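PDB 7PBI: FAD-binding oxidoreductase from Gulosibacter chungangensis, which carries a covalently bound FAD, binds isoeugenol beside the flavin, and probably works as an oxidoreductase of the vanillyl-alcohol oxidase/PCMH flavoprotein family. Local coordinates for residues 12-17 / 75-80; 150-155 / 369-374; 400-405 / 436-441. One frame throughout, in Å; residues are numbered along the deposited sequence.

In the fold
From the N terminus, the chain runs through helix 12-26 and the first strands before helix 64-77 returns to it; contact 1 closes this loop at the far margin of the FAD-binding domain. Contact 2 opens later and spans over 200 residues, bringing the loop 150-155 beside the flavin up to helix 363-375 of the C-terminal domain. Contact 3 begins shortly afterwards and closes a shorter loop, joining strands 393-402 and 438-447. The three follow one another in series, neither nesting nor crossing. Contacts 2 and 3, centres about 22 Å apart, both reach isoeugenol, whereas contact 1 lies about 42 Å from contact 2, centre to centre, across the chain's middle.

Contact 1 of 3, residues 12-17 / 75-80; sequences AEQFAN and NKYGIP
The phenol ring of Y77 leans obliquely against helix 12-26: CE2 touches N17 CB at 3.9 Å, and CD2 stands 4.0 Å from Q14 O. The F15 ring is likewise met obliquely, its CD2 lying 4.3 Å from I79 CD1. Beyond the two segments F15, buried, also packs on F3, L6, P7, S56 and V103, while Y77 also touches A18 and E21. The polar link is made by Q14. Its CG is anti to the backbone N (chi1 170°) and the chain then bends at chi2 (75°), swinging the amide round to Y77. NE2 donates to Y77 O over 2.9 Å; the oxygen lies almost in the plane of the amide, but the bond is bent, with 144° at the hydrogen, and the donor stands somewhat off the carbonyl plane. The acceptor belongs to the end of helix 64-77, which closes in a Schellman motif: G78, with positive phi, is the C-prime residue, its N weakly bonded to N75 O, and I79 N reaches back to the carbonyl just before N75. Replacing Q14 with an alanine would probably leave Y77 O without this side-chain donor and open a gap beside the Y77 ring. Helix 64-77 is the crossover of a beta-alpha-beta unit between the parallel strands 57-59 and 81-84, with strand 103-106 lying between them, and it leads on to H82 at the FAD site. Just before strand 81-84, I79 points its side chain at helix 12-26 and sets CD1 4.2 Å from F15 CA. I79 also touches A18 and V103, the same strand residue that F15 packs on.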
loop_
_atom_site.group_PDB
_atom_site.type_symbol
_atom_site.label_atom_id
_atom_site.label_comp_id
_atom_site.label_asym_id
_atom_site.label_seq_id
_atom_site.Cartn_x
_atom_site.Cartn_y
_atom_site.Cartn_z
ATOM N N ALA B 12 -4.902 43.453 -7.226
ATOM C CA ALA B 12 -6.229 43.293 -7.845
ATOM C C ALA B 12 -6.054 43.207 -9.365
ATOM O O ALA B 12 -6.767 42.408 -9.984
ATOM C CB ALA B 12 -7.138 44.414 -7.414
ATOM N N GLU B 13 -5.116 43.962 -9.958
ATOM C CA GLU B 13 -4.959 43.949 -11.438
ATOM C C GLU B 13 -4.226 42.674 -11.859
ATOM O O GLU B 13 -4.621 42.074 -12.889
ATOM C CB GLU B 13 -4.228 45.168 -11.995
ATOM C CG GLU B 13 -4.435 45.291 -13.505
ATOM C CD GLU B 13 -3.363 46.056 -14.262
ATOM O OE1 GLU B 13 -2.716 46.929 -13.635
ATOM O OE2 GLU B 13 -3.170 45.767 -15.475
ATOM N N GLN B 14 -3.195 42.286 -11.101
ATOM C CA GLN B 14 -2.421 41.043 -11.348
ATOM C C GLN B 14 -3.428 39.883 -11.309
ATOM O O GLN B 14 -3.365 39.036 -12.216
ATOM C CB GLN B 14 -1.239 40.992 -10.369
ATOM C CG GLN B 14 -0.478 39.672 -10.333
ATOM C CD GLN B 14 0.425 39.426 -11.517
ATOM O OE1 GLN B 14 0.681 40.309 -12.330
ATOM N NE2 GLN B 14 0.914 38.201 -11.626
ATOM N N PHE B 15 -4.368 39.897 -10.349
ATOM C CA PHE B 15 -5.403 38.844 -10.157
ATOM C C PHE B 15 -6.404 38.892 -11.315
ATOM O O PHE B 15 -6.801 37.835 -11.826
ATOM C CB PHE B 15 -6.138 38.986 -8.819
ATOM C CG PHE B 15 -7.005 37.800 -8.471
ATOM C CD1 PHE B 15 -8.216 37.593 -9.107
ATOM C CD2 PHE B 15 -6.595 36.861 -7.543
ATOM C CE1 PHE B 15 -8.997 36.485 -8.821
ATOM C CE2 PHE B 15 -7.375 35.750 -7.262
ATOM C CZ PHE B 15 -8.573 35.564 -7.904
ATOM N N ALA B 16 -6.834 40.089 -11.704
ATOM C CA ALA B 16 -7.825 40.304 -12.791
ATOM C C ALA B 16 -7.244 39.800 -14.121
ATOM O O ALA B 16 -7.992 39.189 -14.922
ATOM C CB ALA B 16 -8.223 41.763 -12.858
ATOM N N ASN B 17 -5.954 40.050 -14.348
ATOM C CA ASN B 17 -5.249 39.635 -15.585
ATOM C C ASN B 17 -5.229 38.108 -15.655
ATOM O O ASN B 17 -5.331 37.572 -16.777
ATOM C CB ASN B 17 -3.834 40.213 -15.661
ATOM C CG ASN B 17 -3.833 41.716 -15.812
ATOM O OD1 ASN B 17 -4.844 42.291 -16.195
ATOM N ND2 ASN B 17 -2.716 42.351 -15.505
ATOM N N ASN B 75 0.999 29.215 -12.787
ATOM C CA ASN B 75 2.476 29.357 -12.700
ATOM C C ASN B 75 2.881 30.725 -13.256
ATOM O O ASN B 75 3.492 31.494 -12.527
ATOM C CB ASN B 75 3.190 28.210 -13.413
ATOM C CG ASN B 75 3.227 26.969 -12.553
ATOM O OD1 ASN B 75 4.098 26.845 -11.698
ATOM N ND2 ASN B 75 2.264 26.078 -12.740
ATOM N N LYS B 76 2.523 31.025 -14.494
ATOM C CA LYS B 76 2.807 32.349 -15.094
ATOM C C LYS B 76 2.388 33.456 -14.117
ATOM O O LYS B 76 3.192 34.346 -13.892
ATOM C CB LYS B 76 2.098 32.497 -16.444
ATOM C CG LYS B 76 2.544 31.516 -17.525
ATOM C CD LYS B 76 3.996 31.688 -17.930
ATOM C CE LYS B 76 4.398 30.900 -19.160
ATOM N NZ LYS B 76 5.614 31.478 -19.790
ATOM N N TYR B 77 1.192 33.395 -13.533
ATOM C CA TYR B 77 0.567 34.538 -12.804
ATOM C C TYR B 77 0.831 34.462 -11.293
ATOM O O TYR B 77 0.592 35.470 -10.591
ATOM C CB TYR B 77 -0.918 34.639 -13.162
ATOM C CG TYR B 77 -1.124 35.238 -14.529
ATOM C CD1 TYR B 77 -1.044 34.464 -15.673
ATOM C CD2 TYR B 77 -1.305 36.602 -14.687
ATOM C CE1 TYR B 77 -1.197 35.017 -16.934
ATOM C CE2 TYR B 77 -1.468 37.171 -15.941
ATOM C CZ TYR B 77 -1.407 36.378 -17.070
ATOM O OH TYR B 77 -1.556 36.955 -18.303
ATOM N N GLY B 78 1.361 33.339 -10.808
ATOM C CA GLY B 78 1.764 33.190 -9.398
ATOM C C GLY B 78 0.546 33.183 -8.501
ATOM O O GLY B 78 0.525 33.919 -7.493
ATOM N N ILE B 79 -0.450 32.385 -8.875
ATOM C CA ILE B 79 -1.763 32.343 -8.182
ATOM C C ILE B 79 -1.981 30.945 -7.634
ATOM O O ILE B 79 -1.964 29.968 -8.384
ATOM C CB ILE B 79 -2.854 32.845 -9.137
ATOM C CG1 ILE B 79 -2.705 34.369 -9.196
ATOM C CG2 ILE B 79 -4.239 32.395 -8.698
ATOM C CD1 ILE B 79 -3.643 35.076 -10.103
ATOM N N PRO B 80 -2.163 30.822 -6.303
ATOM C CA PRO B 80 -2.259 29.514 -5.672
ATOM C C PRO B 80 -3.590 28.848 -6.056
ATOM O O PRO B 80 -4.569 29.546 -6.208
ATOM C CB PRO B 80 -2.132 29.822 -4.174
ATOM C CG PRO B 80 -2.645 31.242 -4.035
ATOM C CD PRO B 80 -2.355 31.928 -5.356
#

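Contact 2 of 3, residues 150-155 / 369-374; sequences PAELDW and NARHEL. With FAD (flavin-adenine dinucleotide), chain K; H7Y (isoeugenol), chain L.
E152 and R371 form a salt bridge at the flavin, where the FAD-binding domain of this vanillyl-alcohol oxidase/PCMH-type fold meets a helix of the C-terminal domain. E152 CB lies 3.7 Å from N5 of FAD, the flavin atom that takes up hydride in such enzymes, and is off the flavin plane, whereas CG comes to the edge near both N5 and O4. The side chain then bends at chi2 (-110°), which carries the carboxylate past the ring system toward helix 363-375. There OE1 accepts from R371 NH1 at 3.0 Å, in a nearly straight bond (169°). The oxygen lies in the guanidinium plane, yet the donor reaches it from above the carboxylate plane, the two flat groups being turned 48° from each other. OE1 is also hydrogen-bonded to the hydroxyl of S383, so two groups hold it. OE2 is the other arm: R371 NH2 donates to it weakly at 3.4 Å, and the oxygen faces the terminal CAA methyl of isoeugenol, placing the carboxylate at the propenyl end of the ligand. L374 CD1 lies over one face of the guanidinium, offset toward its rim, and R371 also makes a cation-pi contact with Y169, an FAD-binding residue.

A151 and L153 pack on the flavin face opposite isoeugenol: A151 CB is 3.7 Å from N3 of FAD, while L153 CD1 lies 4.0 Å from C8 of the dimethylbenzene ring. Thus the loop 150-155 backs the flavin, with E152 CG reaching round to its edge. Behind them, L374 fills the joint between loop and helix, its CD2 reaching A151 O at 3.6 Å and meeting P150 CG at 4.3 Å.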
loop_
_atom_site.group_PDB
_atom_site.type_symbol
_atom_site.label_atom_id
_atom_site.label_comp_id
_atom_site.label_asym_id
_atom_site.label_seq_id
_atom_site.Cartn_x
_atom_site.Cartn_y
_atom_site.Cartn_z
ATOM N N PRO B 150 -18.448 2.401 0.283
ATOM C CA PRO B 150 -18.716 3.809 0.534
ATOM C C PRO B 150 -18.321 4.191 1.960
ATOM O O PRO B 150 -18.206 3.304 2.812
ATOM C CB PRO B 150 -20.234 3.897 0.347
ATOM C CG PRO B 150 -20.721 2.561 0.873
ATOM C CD PRO B 150 -19.611 1.557 0.597
ATOM N N ALA B 151 -18.116 5.495 2.144
ATOM C CA ALA B 151 -18.100 6.205 3.437
ATOM C C ALA B 151 -19.554 6.389 3.893
ATOM O O ALA B 151 -20.475 5.875 3.209
ATOM C CB ALA B 151 -17.372 7.525 3.279
ATOM N N GLU B 152 -19.764 7.122 4.986
ATOM C CA GLU B 152 -21.099 7.288 5.613
ATOM C C GLU B 152 -22.035 7.960 4.607
ATOM O O GLU B 152 -23.166 7.475 4.442
ATOM C CB GLU B 152 -20.984 8.101 6.901
ATOM C CG GLU B 152 -20.030 7.491 7.926
ATOM C CD GLU B 152 -20.652 6.900 9.180
ATOM O OE1 GLU B 152 -21.885 6.985 9.319
ATOM O OE2 GLU B 152 -19.897 6.358 10.027
ATOM N N LEU B 153 -21.567 9.009 3.932
ATOM C CA LEU B 153 -22.445 9.910 3.144
ATOM C C LEU B 153 -22.220 9.690 1.654
ATOM O O LEU B 153 -21.078 9.885 1.195
ATOM C CB LEU B 153 -22.141 11.346 3.559
ATOM C CG LEU B 153 -22.165 11.544 5.067
ATOM C CD1 LEU B 153 -21.616 12.899 5.464
ATOM C CD2 LEU B 153 -23.579 11.372 5.562
ATOM N N ASP B 154 -23.288 9.344 0.938
ATOM C CA ASP B 154 -23.206 8.878 -0.470
ATOM C C ASP B 154 -22.801 10.017 -1.414
ATOM O O ASP B 154 -22.416 9.690 -2.541
ATOM C CB ASP B 154 -24.498 8.196 -0.925
ATOM C CG ASP B 154 -25.793 8.937 -0.648
ATOM O OD1 ASP B 154 -25.761 10.183 -0.493
ATOM O OD2 ASP B 154 -26.829 8.250 -0.582
ATOM N N TRP B 155 -22.866 11.284 -0.995
ATOM C CA TRP B 155 -22.441 12.432 -1.842
ATOM C C TRP B 155 -20.916 12.574 -1.862
ATOM O O TRP B 155 -20.433 13.391 -2.675
ATOM C CB TRP B 155 -23.081 13.746 -1.397
ATOM C CG TRP B 155 -22.743 14.163 -0.003
ATOM C CD1 TRP B 155 -21.514 14.346 0.565
ATOM C CD2 TRP B 155 -23.700 14.485 1.009
ATOM N NE1 TRP B 155 -21.644 14.755 1.868
ATOM C CE2 TRP B 155 -22.977 14.857 2.165
ATOM C CE3 TRP B 155 -25.097 14.500 1.035
ATOM C CZ2 TRP B 155 -23.613 15.246 3.340
ATOM C CZ3 TRP B 155 -25.726 14.877 2.200
ATOM C CH2 TRP B 155 -24.989 15.240 3.332
ATOM N N ASN B 369 -30.034 -1.225 10.285
ATOM C CA ASN B 369 -30.278 -1.307 8.828
ATOM C C ASN B 369 -29.283 -0.382 8.118
ATOM O O ASN B 369 -28.800 -0.776 7.043
ATOM C CB ASN B 369 -31.722 -0.987 8.465
ATOM C CG ASN B 369 -31.941 -1.154 6.985
ATOM O OD1 ASN B 369 -32.032 -2.274 6.499
ATOM N ND2 ASN B 369 -31.968 -0.049 6.262
ATOM N N ALA B 370 -28.975 0.785 8.700
ATOM C CA ALA B 370 -28.050 1.789 8.115
ATOM C C ALA B 370 -26.653 1.169 8.012
ATOM O O ALA B 370 -26.032 1.266 6.916
ATOM C CB ALA B 370 -28.036 3.070 8.918
ATOM N N ARG B 371 -26.192 0.534 9.094
ATOM C CA ARG B 371 -24.860 -0.126 9.115
ATOM C C ARG B 371 -24.892 -1.312 8.143
ATOM O O ARG B 371 -23.941 -1.468 7.370
ATOM C CB ARG B 371 -24.446 -0.584 10.520
ATOM C CG ARG B 371 -24.429 0.515 11.572
ATOM C CD ARG B 371 -24.164 1.893 11.013
ATOM N NE ARG B 371 -22.761 2.019 10.671
ATOM C CZ ARG B 371 -22.179 3.144 10.278
ATOM N NH1 ARG B 371 -22.895 4.249 10.141
ATOM N NH2 ARG B 371 -20.885 3.154 10.006
ATOM N N HIS B 372 -25.954 -2.113 8.158
ATOM C CA HIS B 372 -26.067 -3.264 7.236
ATOM C C HIS B 372 -25.902 -2.772 5.792
ATOM O O HIS B 372 -25.254 -3.476 4.986
ATOM C CB HIS B 372 -27.381 -4.001 7.441
ATOM C CG HIS B 372 -27.547 -5.100 6.457
ATOM N ND1 HIS B 372 -26.733 -6.216 6.471
ATOM C CD2 HIS B 372 -28.387 -5.235 5.409
ATOM C CE1 HIS B 372 -27.081 -7.016 5.488
ATOM N NE2 HIS B 372 -28.101 -6.437 4.820
ATOM N N GLU B 373 -26.465 -1.607 5.474
ATOM C CA GLU B 373 -26.386 -1.006 4.120
ATOM C C GLU B 373 -24.919 -0.666 3.807
ATOM O O GLU B 373 -24.412 -1.167 2.767
ATOM C CB GLU B 373 -27.333 0.196 4.016
ATOM C CG GLU B 373 -28.715 -0.171 3.486
ATOM C CD GLU B 373 -29.724 0.969 3.406
ATOM O OE1 GLU B 373 -29.494 2.027 4.050
ATOM O OE2 GLU B 373 -30.740 0.799 2.686
ATOM N N LEU B 374 -24.244 0.112 4.672
ATOM C CA LEU B 374 -22.838 0.556 4.429
ATOM C C LEU B 374 -21.943 -0.678 4.254
ATOM O O LEU B 374 -21.220 -0.739 3.245
ATOM C CB LEU B 374 -22.342 1.449 5.578
ATOM C CG LEU B 374 -22.998 2.832 5.685
ATOM C CD1 LEU B 374 -22.351 3.666 6.787
ATOM C CD2 LEU B 374 -22.964 3.584 4.359
HETATM P PA FAD K . -13.060 16.200 -1.727
HETATM O O1A FAD K . -13.498 17.405 -0.957
HETATM O O2A FAD K . -13.348 16.224 -3.188
HETATM O O5B FAD K . -11.500 15.940 -1.507
HETATM C C5B FAD K . -10.892 16.122 -0.214
HETATM C C4B FAD K . -9.485 16.616 -0.406
HETATM O O4B FAD K . -8.728 15.644 -1.175
HETATM C C3B FAD K . -9.331 17.920 -1.195
HETATM O O3B FAD K . -9.438 19.064 -0.361
HETATM C C2B FAD K . -7.910 17.774 -1.743
HETATM O O2B FAD K . -6.936 18.055 -0.761
HETATM C C1B FAD K . -7.886 16.293 -2.108
HETATM N N9A FAD K . -8.381 15.998 -3.441
HETATM C C8A FAD K . -9.648 15.597 -3.761
HETATM N N7A FAD K . -9.826 15.411 -5.047
HETATM C C5A FAD K . -8.596 15.713 -5.603
HETATM C C6A FAD K . -8.148 15.706 -6.931
HETATM N N6A FAD K . -8.917 15.362 -7.964
HETATM N N1A FAD K . -6.862 16.074 -7.146
HETATM C C2A FAD K . -6.107 16.415 -6.092
HETATM N N3A FAD K . -6.423 16.440 -4.800
HETATM C C4A FAD K . -7.700 16.079 -4.622
HETATM N N1 FAD K . -14.887 10.338 5.812
HETATM C C2 FAD K . -14.495 9.062 5.655
HETATM O O2 FAD K . -13.495 8.786 4.991
HETATM N N3 FAD K . -15.184 8.022 6.181
HETATM C C4 FAD K . -16.306 8.199 6.939
HETATM O O4 FAD K . -16.892 7.218 7.375
HETATM C C4X FAD K . -16.747 9.532 7.150
HETATM N N5 FAD K . -17.813 9.736 7.878
HETATM C C5X FAD K . -18.213 11.030 8.059
HETATM C C6 FAD K . -19.366 11.253 8.828
HETATM C C7 FAD K . -19.847 12.520 9.047
HETATM C C7M FAD K . -21.089 12.707 9.878
HETATM C C8 FAD K . -19.162 13.623 8.494
HETATM C C8M FAD K . -19.658 15.023 8.740
HETATM C C9 FAD K . -18.032 13.425 7.737
HETATM C C9A FAD K . -17.534 12.133 7.499
HETATM N N10 FAD K . -16.393 11.882 6.731
HETATM C C10 FAD K . -15.964 10.574 6.530
HETATM C "C1'" FAD K . -15.663 13.000 6.089
HETATM C "C2'" FAD K . -16.203 13.315 4.672
HETATM O "O2'" FAD K . -17.645 13.307 4.665
HETATM C "C3'" FAD K . -15.746 12.331 3.584
HETATM O "O3'" FAD K . -14.408 11.908 3.796
HETATM C "C4'" FAD K . -15.876 12.858 2.150
HETATM O "O4'" FAD K . -15.865 11.759 1.239
HETATM C "C5'" FAD K . -14.765 13.790 1.732
HETATM O "O5'" FAD K . -15.286 14.737 0.760
HETATM P P FAD K . -15.176 14.424 -0.803
HETATM O O1P FAD K . -16.118 15.364 -1.487
HETATM O O2P FAD K . -15.316 12.958 -1.053
HETATM O O3P FAD K . -13.656 14.862 -1.079
HETATM C CAA H7Y L . -18.682 8.416 11.808
HETATM C CAD H7Y L . -17.353 8.317 11.103
HETATM C CAE H7Y L . -16.516 9.590 10.910
HETATM C CAJ H7Y L . -15.299 9.516 10.256
HETATM C CAH H7Y L . -14.834 8.248 10.018
HETATM C CAF H7Y L . -14.554 10.628 9.837
HETATM C CAG H7Y L . -13.348 10.447 9.171
HETATM C CAK H7Y L . -12.896 9.161 8.927
HETATM O OAC H7Y L . -11.727 8.935 8.268
HETATM C CAL H7Y L . -13.645 8.055 9.357
HETATM O OAI H7Y L . -13.188 6.782 9.113
HETATM C CAB H7Y L . -14.061 5.645 9.440
#

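Contact 3 of 3, residues 400-405 / 436-441; sequences PVSAPS and REMHHI. With H7Y (isoeugenol), chain L.
Strands 400-402 and 438-441 run antiparallel, their axes 4.9 Å apart at closest approach and 151° between directions. S402 and M438 form a hydrogen-bonded pair, S402 N to M438 O at 2.9 Å and M438 N to S402 O at 3.0 Å; H440 N adds a bond to P400 O. The V401-H439 pair between them is non-hydrogen-bonded, and its side chains lie alongside: V401 CG2 sits over one face of the imidazole, 3.9 Å from the H439 ring centroid, a CH-pi contact. On the other face of the sheet M438, CG anti to N (chi1 -172°), turns at chi3 to bring CE within 3.5 Å of S402 OG, while its CB meets P404 CB. P400 CG lies beside H440, whose NE2 bonds Y427 and whose ring stacks on F431. R436 binds Y172, A122 and L235 of the second subunit, and Y208 of that subunit meets H439. I441 turns CG2 to isoeugenol, 3.7 Å from CAE. Both strands belong to the large antiparallel sheet of the C-terminal domain, which in this fold forms one wall of the substrate pocket at the flavin.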
loop_
_atom_site.group_PDB
_atom_site.type_symbol
_atom_site.label_atom_id
_atom_site.label_comp_id
_atom_site.label_asym_id
_atom_site.label_seq_id
_atom_site.Cartn_x
_atom_site.Cartn_y
_atom_site.Cartn_z
ATOM N N PRO B 400 -7.234 10.544 16.361
ATOM C CA PRO B 400 -5.938 9.931 16.618
ATOM C C PRO B 400 -5.933 8.431 16.307
ATOM O O PRO B 400 -6.966 7.811 16.307
ATOM C CB PRO B 400 -5.702 10.191 18.105
ATOM C CG PRO B 400 -7.091 10.256 18.692
ATOM C CD PRO B 400 -7.955 10.860 17.603
ATOM N N VAL B 401 -4.739 7.907 16.052
ATOM C CA VAL B 401 -4.467 6.457 15.845
ATOM C C VAL B 401 -3.567 5.957 16.976
ATOM O O VAL B 401 -2.626 6.679 17.362
ATOM C CB VAL B 401 -3.840 6.221 14.464
ATOM C CG1 VAL B 401 -3.165 4.863 14.355
ATOM C CG2 VAL B 401 -4.898 6.397 13.392
ATOM N N SER B 402 -3.863 4.769 17.494
ATOM C CA SER B 402 -3.161 4.195 18.665
ATOM C C SER B 402 -3.102 2.675 18.558
ATOM O O SER B 402 -3.790 2.099 17.700
ATOM C CB SER B 402 -3.812 4.629 19.950
ATOM O OG SER B 402 -5.109 4.072 20.091
ATOM N N ALA B 403 -2.274 2.071 19.405
ATOM C CA ALA B 403 -2.160 0.607 19.570
ATOM C C ALA B 403 -3.495 0.108 20.103
ATOM O O ALA B 403 -3.999 0.671 21.069
ATOM C CB ALA B 403 -1.026 0.282 20.507
ATOM N N PRO B 404 -4.109 -0.927 19.481
ATOM C CA PRO B 404 -5.454 -1.372 19.837
ATOM C C PRO B 404 -5.351 -2.051 21.205
ATOM O O PRO B 404 -4.806 -3.119 21.323
ATOM C CB PRO B 404 -5.861 -2.345 18.728
ATOM C CG PRO B 404 -4.536 -2.903 18.256
ATOM C CD PRO B 404 -3.522 -1.786 18.445
ATOM N N SER B 405 -5.824 -1.346 22.216
ATOM C CA SER B 405 -5.647 -1.684 23.639
ATOM C C SER B 405 -6.876 -1.161 24.383
ATOM O O SER B 405 -7.214 0.021 24.201
ATOM C CB SER B 405 -4.361 -1.092 24.140
ATOM O OG SER B 405 -4.296 -1.160 25.551
ATOM N N ARG B 436 -4.348 -4.315 13.275
ATOM C CA ARG B 436 -3.317 -4.125 14.328
ATOM C C ARG B 436 -3.352 -2.695 14.882
ATOM O O ARG B 436 -2.476 -2.384 15.711
ATOM C CB ARG B 436 -1.918 -4.392 13.765
ATOM C CG ARG B 436 -1.742 -5.784 13.181
ATOM C CD ARG B 436 -0.357 -5.962 12.604
ATOM N NE ARG B 436 -0.077 -7.340 12.235
ATOM C CZ ARG B 436 -0.646 -7.985 11.230
ATOM N NH1 ARG B 436 -1.554 -7.381 10.481
ATOM N NH2 ARG B 436 -0.302 -9.236 10.980
ATOM N N GLU B 437 -4.293 -1.856 14.437
ATOM C CA GLU B 437 -4.356 -0.419 14.818
ATOM C C GLU B 437 -5.797 -0.033 15.114
ATOM O O GLU B 437 -6.727 -0.626 14.525
ATOM C CB GLU B 437 -3.789 0.514 13.740
ATOM C CG GLU B 437 -4.268 0.217 12.329
ATOM C CD GLU B 437 -5.637 0.761 11.952
ATOM O OE1 GLU B 437 -6.144 1.634 12.682
ATOM O OE2 GLU B 437 -6.197 0.322 10.923
ATOM N N MET B 438 -5.943 0.969 15.975
ATOM C CA MET B 438 -7.249 1.513 16.399
ATOM C C MET B 438 -7.294 3.003 16.065
ATOM O O MET B 438 -6.451 3.763 16.598
ATOM C CB MET B 438 -7.426 1.309 17.902
ATOM C CG MET B 438 -8.802 1.649 18.400
ATOM S SD MET B 438 -8.983 1.058 20.090
ATOM C CE MET B 438 -7.873 2.157 20.968
ATOM N N HIS B 439 -8.245 3.385 15.210
ATOM C CA HIS B 439 -8.703 4.787 15.032
ATOM C C HIS B 439 -9.680 5.146 16.146
ATOM O O HIS B 439 -10.619 4.379 16.377
ATOM C CB HIS B 439 -9.401 4.989 13.691
ATOM C CG HIS B 439 -8.498 4.829 12.519
ATOM N ND1 HIS B 439 -8.080 3.592 12.080
ATOM C CD2 HIS B 439 -7.955 5.743 11.685
ATOM C CE1 HIS B 439 -7.313 3.747 11.024
ATOM N NE2 HIS B 439 -7.222 5.061 10.758
ATOM N N HIS B 440 -9.459 6.280 16.800
ATOM C CA HIS B 440 -10.484 6.957 17.625
ATOM C C HIS B 440 -11.042 8.118 16.809
ATOM O O HIS B 440 -10.283 9.043 16.523
ATOM C CB HIS B 440 -9.885 7.404 18.953
ATOM C CG HIS B 440 -10.832 8.209 19.760
ATOM N ND1 HIS B 440 -10.410 9.174 20.638
ATOM C CD2 HIS B 440 -12.178 8.219 19.800
ATOM C CE1 HIS B 440 -11.456 9.740 21.203
ATOM N NE2 HIS B 440 -12.554 9.176 20.700
ATOM N N ILE B 441 -12.312 8.046 16.426
ATOM C CA ILE B 441 -13.047 9.189 15.811
ATOM C C ILE B 441 -13.767 9.980 16.909
ATOM O O ILE B 441 -14.788 9.495 17.417
ATOM C CB ILE B 441 -14.035 8.676 14.757
ATOM C CG1 ILE B 441 -13.301 7.916 13.654
ATOM C CG2 ILE B 441 -14.880 9.816 14.216
ATOM C CD1 ILE B 441 -12.384 8.779 12.812
HETATM C CAA H7Y L . -18.682 8.416 11.808
HETATM C CAD H7Y L . -17.353 8.317 11.103
HETATM C CAE H7Y L . -16.516 9.590 10.910
HETATM C CAJ H7Y L . -15.299 9.516 10.256
HETATM C CAH H7Y L . -14.834 8.248 10.018
HETATM C CAF H7Y L . -14.554 10.628 9.837
HETATM C CAG H7Y L . -13.348 10.447 9.171
HETATM C CAK H7Y L . -12.896 9.161 8.927
HETATM O OAC H7Y L . -11.727 8.935 8.268
HETATM C CAL H7Y L . -13.645 8.055 9.357
HETATM O OAI H7Y L . -13.188 6.782 9.113
HETATM C CAB H7Y L . -14.061 5.645 9.440
#